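Local coordinates for protein fructose-bisphosphate aldolase class I (Thermoproteus tenax, PDB 1W8S) that belongs to the DeoC/LacD family of TIM-barrel aldolases and binds 1,6-di-O-phosphono-beta-D-fructofuranose in a pocket at one end of its barrel, at residues E[22-30]-E[77-85]; E[199-210]-E[226-237]. The protein carries 2 engineered substitutions. All blocks are in the same frame, centred on the assembly; numbering follows the deposited sequence.

Contact 1: E[22-30]-E[77-85]; sequences AYDHGIEHG and LKLNGKTTL. With FBP (1,6-di-O-phosphono-beta-D-fructofuranose), chain O.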
# COMPACT_ATOMS: atom_id res chain seq x y z
N ALA E 22 -22.98 23.97 -1.09
CA ALA E 22 -22.33 22.69 -0.90
C ALA E 22 -23.36 21.58 -1.05
O ALA E 22 -24.42 21.64 -0.46
CB ALA E 22 -21.72 22.64 0.49
N TYR E 23 -23.03 20.57 -1.83
CA TYR E 23 -23.95 19.50 -2.11
C TYR E 23 -23.23 18.15 -2.30
O TYR E 23 -23.61 17.37 -3.16
CB TYR E 23 -24.75 19.82 -3.34
CG TYR E 23 -25.93 18.95 -3.58
CD1 TYR E 23 -26.95 18.88 -2.64
CD2 TYR E 23 -26.08 18.25 -4.77
CE1 TYR E 23 -28.11 18.12 -2.87
CE2 TYR E 23 -27.24 17.49 -5.03
CZ TYR E 23 -28.23 17.42 -4.06
OH TYR E 23 -29.37 16.70 -4.27
N ASP E 24 -22.21 17.90 -1.47
CA ASP E 24 -21.60 16.57 -1.39
C ASP E 24 -22.27 15.68 -0.36
O ASP E 24 -21.82 14.56 -0.13
CB ASP E 24 -20.07 16.62 -1.13
CG ASP E 24 -19.70 17.44 0.10
OD1 ASP E 24 -20.45 18.39 0.45
OD2 ASP E 24 -18.65 17.24 0.76
N HIS E 25 -23.37 16.14 0.22
CA HIS E 25 -23.94 15.48 1.38
C HIS E 25 -24.46 14.09 1.07
O HIS E 25 -24.49 13.23 1.94
CB HIS E 25 -25.04 16.36 1.97
CG HIS E 25 -24.57 17.72 2.39
ND1 HIS E 25 -23.98 18.61 1.51
CD2 HIS E 25 -24.63 18.35 3.59
CE1 HIS E 25 -23.68 19.72 2.16
NE2 HIS E 25 -24.07 19.59 3.42
N GLY E 26 -24.86 13.84 -0.17
CA GLY E 26 -25.39 12.53 -0.54
C GLY E 26 -24.45 11.37 -0.21
O GLY E 26 -24.90 10.28 0.08
N ILE E 27 -23.14 11.60 -0.30
CA ILE E 27 -22.17 10.60 0.08
C ILE E 27 -21.73 10.78 1.54
O ILE E 27 -21.77 9.84 2.29
CB ILE E 27 -20.97 10.51 -0.92
CG1 ILE E 27 -20.12 9.24 -0.58
CG2 ILE E 27 -20.11 11.70 -0.85
CD1 ILE E 27 -19.03 8.89 -1.57
N GLU E 28 -21.42 12.01 1.96
CA GLU E 28 -20.89 12.25 3.33
C GLU E 28 -21.88 11.87 4.41
O GLU E 28 -21.50 11.29 5.45
CB GLU E 28 -20.46 13.72 3.48
CG GLU E 28 -19.25 14.11 2.62
CD GLU E 28 -17.95 13.46 3.05
OE1 GLU E 28 -17.78 13.12 4.24
OE2 GLU E 28 -17.08 13.27 2.16
N HIS E 29 -23.16 12.21 4.20
CA HIS E 29 -24.20 11.95 5.20
C HIS E 29 -25.32 11.03 4.72
O HIS E 29 -26.05 10.45 5.51
CB HIS E 29 -24.88 13.25 5.62
CG HIS E 29 -23.93 14.26 6.17
ND1 HIS E 29 -24.17 15.62 6.10
CD2 HIS E 29 -22.75 14.11 6.80
CE1 HIS E 29 -23.17 16.26 6.66
NE2 HIS E 29 -22.29 15.38 7.09
N GLY E 30 -25.49 10.94 3.42
CA GLY E 30 -26.55 10.12 2.89
C GLY E 30 -27.82 10.93 2.81
O GLY E 30 -27.86 12.09 3.28
N LEU E 77 -15.42 20.61 -7.94
CA LEU E 77 -15.52 19.15 -7.92
C LEU E 77 -14.82 18.62 -6.67
O LEU E 77 -13.60 18.75 -6.49
CB LEU E 77 -14.94 18.57 -9.18
CG LEU E 77 -15.27 17.17 -9.67
CD1 LEU E 77 -15.25 16.16 -8.57
CD2 LEU E 77 -16.63 17.20 -10.30
N LYS E 78 -15.64 18.10 -5.75
CA LYS E 78 -15.19 17.48 -4.52
C LYS E 78 -14.64 16.10 -4.86
O LYS E 78 -15.40 15.22 -5.28
CB LYS E 78 -16.41 17.31 -3.60
CG LYS E 78 -16.13 16.63 -2.27
CD LYS E 78 -14.99 17.25 -1.59
CE LYS E 78 -14.83 16.77 -0.14
NZ LYS E 78 -15.26 15.41 0.09
N LEU E 79 -13.33 15.93 -4.74
CA LEU E 79 -12.64 14.76 -5.30
C LEU E 79 -12.73 13.52 -4.43
O LEU E 79 -12.73 12.42 -4.96
CB LEU E 79 -11.15 15.03 -5.60
CG LEU E 79 -10.88 16.15 -6.59
CD1 LEU E 79 -9.43 16.56 -6.45
CD2 LEU E 79 -11.16 15.69 -7.98
N ASN E 80 -12.74 13.68 -3.11
CA ASN E 80 -12.76 12.53 -2.23
C ASN E 80 -14.14 12.39 -1.62
O ASN E 80 -15.05 13.11 -1.99
CB ASN E 80 -11.61 12.48 -1.20
CG ASN E 80 -11.47 13.73 -0.32
OD1 ASN E 80 -12.08 14.76 -0.56
ND2 ASN E 80 -10.57 13.63 0.67
N GLY E 81 -14.31 11.45 -0.72
CA GLY E 81 -15.60 11.30 -0.06
C GLY E 81 -15.63 10.03 0.74
O GLY E 81 -14.99 9.02 0.38
N LYS E 82 -16.29 10.11 1.89
CA LYS E 82 -16.50 8.98 2.79
C LYS E 82 -17.94 9.05 3.31
O LYS E 82 -18.61 10.04 3.11
CB LYS E 82 -15.52 9.01 3.97
CG LYS E 82 -15.70 10.19 4.96
CD LYS E 82 -15.04 9.95 6.31
CE LYS E 82 -15.89 9.18 7.27
NZ LYS E 82 -17.10 9.94 7.81
N THR E 83 -18.36 8.00 4.01
CA THR E 83 -19.70 7.91 4.57
C THR E 83 -19.66 7.98 6.06
O THR E 83 -18.62 7.72 6.69
CB THR E 83 -20.38 6.57 4.17
OG1 THR E 83 -19.77 5.50 4.87
CG2 THR E 83 -20.17 6.26 2.71
N THR E 84 -20.80 8.31 6.65
CA THR E 84 -20.94 8.23 8.11
C THR E 84 -21.14 6.83 8.60
O THR E 84 -21.11 6.59 9.80
CB THR E 84 -22.12 9.07 8.63
OG1 THR E 84 -23.28 8.71 7.89
CG2 THR E 84 -21.92 10.50 8.37
N LEU E 85 -21.42 5.87 7.69
CA LEU E 85 -21.52 4.47 8.09
C LEU E 85 -20.18 3.90 8.55
O LEU E 85 -20.14 2.95 9.33
CB LEU E 85 -22.06 3.63 6.91
CG LEU E 85 -23.46 4.01 6.44
CD1 LEU E 85 -23.83 3.28 5.14
CD2 LEU E 85 -24.48 3.72 7.49
P1 FBP O . -23.07 22.21 5.44
O1P FBP O . -24.33 21.45 5.26
O2P FBP O . -23.22 23.76 5.41
O3P FBP O . -22.33 21.87 6.74
O1 FBP O . -22.14 21.82 4.21
C1 FBP O . -20.80 22.27 4.14
C2 FBP O . -19.86 21.08 4.33
O2 FBP O . -18.49 21.53 4.33
C3 FBP O . -20.02 19.98 3.27
O3 FBP O . -19.40 20.25 2.02
C4 FBP O . -19.40 18.79 4.01
O4 FBP O . -19.82 17.51 3.54
C5 FBP O . -19.91 19.01 5.42
O5 FBP O . -20.07 20.43 5.58
C6 FBP O . -18.94 18.44 6.44
O6 FBP O . -19.39 18.76 7.74
P2 FBP O . -19.65 17.60 8.85
O4P FBP O . -20.86 18.03 9.65
O5P FBP O . -19.81 16.25 8.14
O6P FBP O . -18.51 17.57 9.88
O HOH W 1 -14.55 13.49 2.92
O HOH W 2 -18.85 11.34 6.20
O HOH W 3 -25.60 10.38 8.13

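Contact 2: E[199-210]-E[226-237]; sequences VLMSGGPKTKTE and LGIAVGRNVWQR. With FBP (1,6-di-O-phosphono-beta-D-fructofuranose), chain O.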
# COMPACT_ATOMS: atom_id res chain seq x y z
N VAL E 199 -10.60 32.08 3.44
CA VAL E 199 -11.29 31.15 4.32
C VAL E 199 -12.78 31.23 4.07
O VAL E 199 -13.36 32.31 4.05
CB VAL E 199 -11.04 31.51 5.82
CG1 VAL E 199 -11.97 30.72 6.75
CG2 VAL E 199 -9.61 31.22 6.20
N LEU E 200 -13.37 30.06 3.90
CA LEU E 200 -14.79 29.82 3.79
C LEU E 200 -15.27 29.06 5.00
O LEU E 200 -14.68 28.06 5.40
CB LEU E 200 -15.08 28.98 2.55
CG LEU E 200 -14.83 29.63 1.19
CD1 LEU E 200 -15.00 28.58 0.08
CD2 LEU E 200 -15.77 30.82 0.96
N MET E 201 -16.33 29.54 5.61
CA MET E 201 -16.93 28.89 6.76
C MET E 201 -17.83 27.78 6.26
O MET E 201 -18.66 28.00 5.40
CB MET E 201 -17.77 29.90 7.56
CG MET E 201 -18.68 29.29 8.65
SD MET E 201 -20.44 29.70 8.41
CE MET E 201 -21.13 29.04 9.90
N SER E 202 -17.65 26.58 6.81
CA SER E 202 -18.55 25.47 6.57
C SER E 202 -19.84 25.71 7.34
O SER E 202 -19.80 25.97 8.54
CB SER E 202 -17.89 24.18 7.09
OG SER E 202 -18.54 23.06 6.54
N GLY E 203 -20.99 25.64 6.68
CA GLY E 203 -22.26 25.99 7.30
C GLY E 203 -22.63 25.25 8.57
O GLY E 203 -23.07 25.89 9.55
N GLY E 204 -22.47 23.92 8.56
CA GLY E 204 -22.83 23.06 9.68
C GLY E 204 -24.30 22.64 9.68
O GLY E 204 -25.07 23.03 8.78
N PRO E 205 -24.71 21.86 10.70
CA PRO E 205 -26.10 21.46 10.87
C PRO E 205 -27.04 22.64 10.87
O PRO E 205 -26.65 23.72 11.32
CB PRO E 205 -26.13 20.79 12.26
CG PRO E 205 -24.78 20.27 12.44
CD PRO E 205 -23.86 21.32 11.78
N LYS E 206 -28.26 22.41 10.37
CA LYS E 206 -29.31 23.41 10.33
C LYS E 206 -29.48 23.97 11.74
O LYS E 206 -29.65 23.21 12.68
CB LYS E 206 -30.62 22.78 9.84
CG LYS E 206 -31.74 23.77 9.45
CD LYS E 206 -33.15 23.23 9.78
CE LYS E 206 -33.71 22.33 8.69
NZ LYS E 206 -35.22 22.24 8.74
N THR E 207 -29.43 25.30 11.86
CA THR E 207 -29.55 25.94 13.17
C THR E 207 -31.02 25.93 13.55
O THR E 207 -31.89 25.71 12.71
CB THR E 207 -29.03 27.39 13.13
OG1 THR E 207 -29.67 28.11 12.07
CG2 THR E 207 -27.58 27.44 12.77
N LYS E 208 -31.28 26.21 14.82
CA LYS E 208 -32.64 26.22 15.34
C LYS E 208 -33.50 27.32 14.70
O LYS E 208 -34.67 27.10 14.39
CB LYS E 208 -32.59 26.41 16.86
CG LYS E 208 -31.87 25.28 17.58
CD LYS E 208 -30.89 25.78 18.68
CE LYS E 208 -31.30 25.24 20.05
NZ LYS E 208 -31.14 23.75 20.15
N THR E 209 -32.92 28.50 14.52
CA THR E 209 -33.60 29.58 13.81
C THR E 209 -32.71 30.10 12.70
O THR E 209 -31.49 29.98 12.75
CB THR E 209 -33.92 30.75 14.74
OG1 THR E 209 -32.70 31.32 15.21
CG2 THR E 209 -34.67 30.28 16.00
N GLU E 210 -33.35 30.73 11.72
CA GLU E 210 -32.61 31.38 10.64
C GLU E 210 -31.72 32.46 11.22
O GLU E 210 -30.62 32.67 10.74
CB GLU E 210 -33.58 31.93 9.59
CG GLU E 210 -34.19 30.79 8.79
CD GLU E 210 -35.13 31.22 7.70
OE1 GLU E 210 -35.50 32.41 7.62
OE2 GLU E 210 -35.50 30.33 6.90
N LEU E 226 -13.62 35.06 3.80
CA LEU E 226 -14.09 35.32 2.46
C LEU E 226 -15.59 35.11 2.32
O LEU E 226 -16.23 35.72 1.48
CB LEU E 226 -13.36 34.43 1.44
CG LEU E 226 -13.76 34.64 -0.01
CD1 LEU E 226 -13.36 36.03 -0.52
CD2 LEU E 226 -13.18 33.58 -0.87
N GLY E 227 -16.15 34.22 3.13
CA GLY E 227 -17.55 33.88 3.00
C GLY E 227 -17.88 32.48 3.52
O GLY E 227 -17.27 32.01 4.48
N ILE E 228 -18.86 31.83 2.89
CA ILE E 228 -19.40 30.61 3.44
C ILE E 228 -19.55 29.55 2.36
O ILE E 228 -19.75 29.87 1.20
CB ILE E 228 -20.73 30.90 4.15
CG1 ILE E 228 -21.85 31.24 3.16
CG2 ILE E 228 -20.57 32.07 5.13
CD1 ILE E 228 -23.19 31.53 3.81
N ALA E 229 -19.42 28.29 2.78
CA ALA E 229 -19.74 27.14 1.96
C ALA E 229 -20.86 26.46 2.73
O ALA E 229 -20.61 25.90 3.79
CB ALA E 229 -18.53 26.24 1.78
N VAL E 230 -22.09 26.59 2.24
CA VAL E 230 -23.28 26.26 3.02
C VAL E 230 -24.13 25.26 2.23
O VAL E 230 -24.33 25.40 1.03
CB VAL E 230 -24.11 27.56 3.32
CG1 VAL E 230 -24.51 28.30 2.04
CG2 VAL E 230 -25.33 27.29 4.20
N GLY E 231 -24.63 24.24 2.94
CA GLY E 231 -25.51 23.26 2.37
C GLY E 231 -26.81 23.21 3.15
O GLY E 231 -27.79 23.82 2.74
N ARG E 232 -26.80 22.54 4.30
CA ARG E 232 -28.03 22.27 5.04
C ARG E 232 -28.79 23.52 5.43
O ARG E 232 -30.02 23.57 5.33
CB ARG E 232 -27.74 21.43 6.29
CG ARG E 232 -27.25 20.01 5.95
CD ARG E 232 -26.68 19.27 7.14
NE ARG E 232 -25.29 19.66 7.29
CZ ARG E 232 -24.48 19.18 8.19
NH1 ARG E 232 -24.90 18.28 9.05
NH2 ARG E 232 -23.23 19.62 8.22
N ASN E 233 -28.08 24.56 5.88
CA ASN E 233 -28.76 25.78 6.33
C ASN E 233 -29.43 26.57 5.20
O ASN E 233 -30.18 27.50 5.46
CB ASN E 233 -27.82 26.69 7.12
CG ASN E 233 -27.77 26.33 8.56
OD1 ASN E 233 -28.75 26.55 9.30
ND2 ASN E 233 -26.68 25.70 8.99
N VAL E 234 -29.17 26.18 3.95
CA VAL E 234 -29.97 26.62 2.82
C VAL E 234 -30.97 25.52 2.40
O VAL E 234 -32.16 25.71 2.53
CB VAL E 234 -29.10 27.12 1.64
CG1 VAL E 234 -29.95 27.43 0.41
CG2 VAL E 234 -28.35 28.39 2.06
N TRP E 235 -30.50 24.39 1.89
CA TRP E 235 -31.44 23.46 1.23
C TRP E 235 -32.21 22.50 2.12
O TRP E 235 -33.13 21.84 1.63
CB TRP E 235 -30.81 22.72 0.04
CG TRP E 235 -29.53 22.08 0.29
CD1 TRP E 235 -28.31 22.45 -0.19
CD2 TRP E 235 -29.31 20.90 1.07
NE1 TRP E 235 -27.34 21.58 0.25
CE2 TRP E 235 -27.93 20.61 1.02
CE3 TRP E 235 -30.14 20.06 1.82
CZ2 TRP E 235 -27.37 19.55 1.70
CZ3 TRP E 235 -29.56 18.98 2.46
CH2 TRP E 235 -28.21 18.75 2.41
N GLN E 236 -31.90 22.44 3.41
CA GLN E 236 -32.80 21.75 4.35
C GLN E 236 -33.99 22.62 4.79
O GLN E 236 -34.83 22.14 5.55
CB GLN E 236 -32.09 21.25 5.61
CG GLN E 236 -31.33 19.96 5.45
CD GLN E 236 -30.95 19.30 6.79
OE1 GLN E 236 -30.43 19.95 7.69
NE2 GLN E 236 -31.21 18.00 6.88
N ARG E 237 -34.03 23.88 4.34
CA ARG E 237 -35.17 24.77 4.62
C ARG E 237 -36.20 24.74 3.51
O ARG E 237 -35.86 24.78 2.34
CB ARG E 237 -34.68 26.20 4.83
CG ARG E 237 -33.65 26.30 5.90
CD ARG E 237 -33.18 27.70 6.18
NE ARG E 237 -32.21 27.73 7.28
CZ ARG E 237 -32.52 27.52 8.55
NH1 ARG E 237 -33.77 27.29 8.90
NH2 ARG E 237 -31.57 27.55 9.48
P1 FBP O . -23.07 22.21 5.44
O1P FBP O . -24.33 21.45 5.26
O2P FBP O . -23.22 23.76 5.41
O3P FBP O . -22.33 21.87 6.74
O1 FBP O . -22.14 21.82 4.21
C1 FBP O . -20.80 22.27 4.14
C2 FBP O . -19.86 21.08 4.33
O2 FBP O . -18.49 21.53 4.33
C3 FBP O . -20.02 19.98 3.27
O3 FBP O . -19.40 20.25 2.02
C4 FBP O . -19.40 18.79 4.01
O4 FBP O . -19.82 17.51 3.54
C5 FBP O . -19.91 19.01 5.42
O5 FBP O . -20.07 20.43 5.58
C6 FBP O . -18.94 18.44 6.44
O6 FBP O . -19.39 18.76 7.74
P2 FBP O . -19.65 17.60 8.85
O4P FBP O . -20.86 18.03 9.65
O5P FBP O . -19.81 16.25 8.14
O6P FBP O . -18.51 17.57 9.88
O HOH W 4 -25.27 24.50 6.55
O HOH W 5 -29.03 19.65 9.82

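Contact 1: E[22-30]-E[77-85]
Short helix 25-28 lies against the loop that continues strand 75-81, with the CA atoms of Glu28 and Thr83 4.7 Å apart and a CA-H...O contact from Glu28 CA to Lys82 O at 3.2 Å. Glu28 has the largest share of the contact. Its chain bends at chi2 (-68°), which folds the carboxylate back over the backbone of Gly81 and Lys82, and it crosses the Lys82 side chain at about a right angle. Lys82 N donates to Glu28 OE2 over 3.3 Å, from above the carboxylate plane. The same OE2 forms a salt bridge with Lys78 NZ at 3.5 Å and accepts a hydrogen bond from a water that also meets this ammonium weakly. Asp24 OD2 adds a long salt bridge to Lys78 NZ, 3.9 Å away, so the two acids share one lysine. Lys78 NZ is further anchored on Asn80 O.

Beyond this network the first segment faces the ligand FBP. Asp24 accepts hydrogen bonds from two hydroxyls of FBP, O3 to OD1 at 2.7 Å and O4 to OD2, while His29 NE2 gives a nearly straight bond to FBP O5P (169°). Thr84 CG2 sits at the edge of the His29 ring, whose ND1 is held by Asp33. Tyr163 of the second subunit bonds to Ile27 O and Thr84 N, and Glu120 of that subunit to Thr83 OG1. The contact thus lies between the subunit interface and the pocket, where the segments following strands 18-22 and 75-81, separated in the sheet by strand 57-60, meet, with helix 232-235 against His25 and His29.

Contact 2: E[199-210]-E[226-237]
A phosphate-binding site of the TIM barrel is built where parallel strands 199-202 and 227-230, the two strands of a beta-alpha-beta unit, run into their following loops. Met201 bridges Ile228 in parallel register, bonding to the residues before and after it: Met201 N to Gly227 O at 2.9 Å and Ala229 N to Met201 O at 2.7 Å; the Met201 and Ile228 side chains lie side by side, SD against CG2. Beyond the strands, Gly204 N, Gly231 N and Arg232 N all donate to the P1 phosphate of FBP. Arg232 bends at chi3 (-85°) to turn its guanidinium edge to this group: NE bonds to O1P at 2.9 Å and NH2 to O3P at 2.8 Å. The peptide of Gly204 and Pro205 covers one guanidinium face.

Farther out, Asn233 ties the loop to helix 232-235. Its OD1 receives Thr207 N at 2.9 Å and Arg237 NH2, while ND2 donates to Pro205 O from above the carbonyl plane. Arg237 NE also holds Asn233 O, and this side-on grip fixes the guanidinium between Lys206 CG on one face and Glu210 CG, 3.5 Å above the plane, on the other. Strand 199-202 is flanked by strand 175-179, whose Lys177 touches Ser202 and Ala229; helix 210-222 packs Phe213 on Val230 and Asn233, and helix 240-253 places Phe243 against Glu210 and Arg237.

Contact 1 closes before contact 2 opens along the chain, and their centres lie 16 Å apart within one barrel. Both reach the same sheet: strand 18-22, which ends in contact 1 at Ala22, pairs with strand 227-230 of contact 2 through a probable hydrogen bond from Ala22 N to Val230 O, while strand 57-60 lies between it and strand 75-81. Trp235 completes the join, its NE1 probably bonded to Ala22 O and its ring edge-to-face with that of His25. Between the contacts lies FBP, with the P1 phosphate reached by both His25 and Arg232 and the P2 phosphate by His29 and Arg232. Distant parts of the sequence therefore share a single pocket, while contact 1 alone extends to a neighbouring subunit.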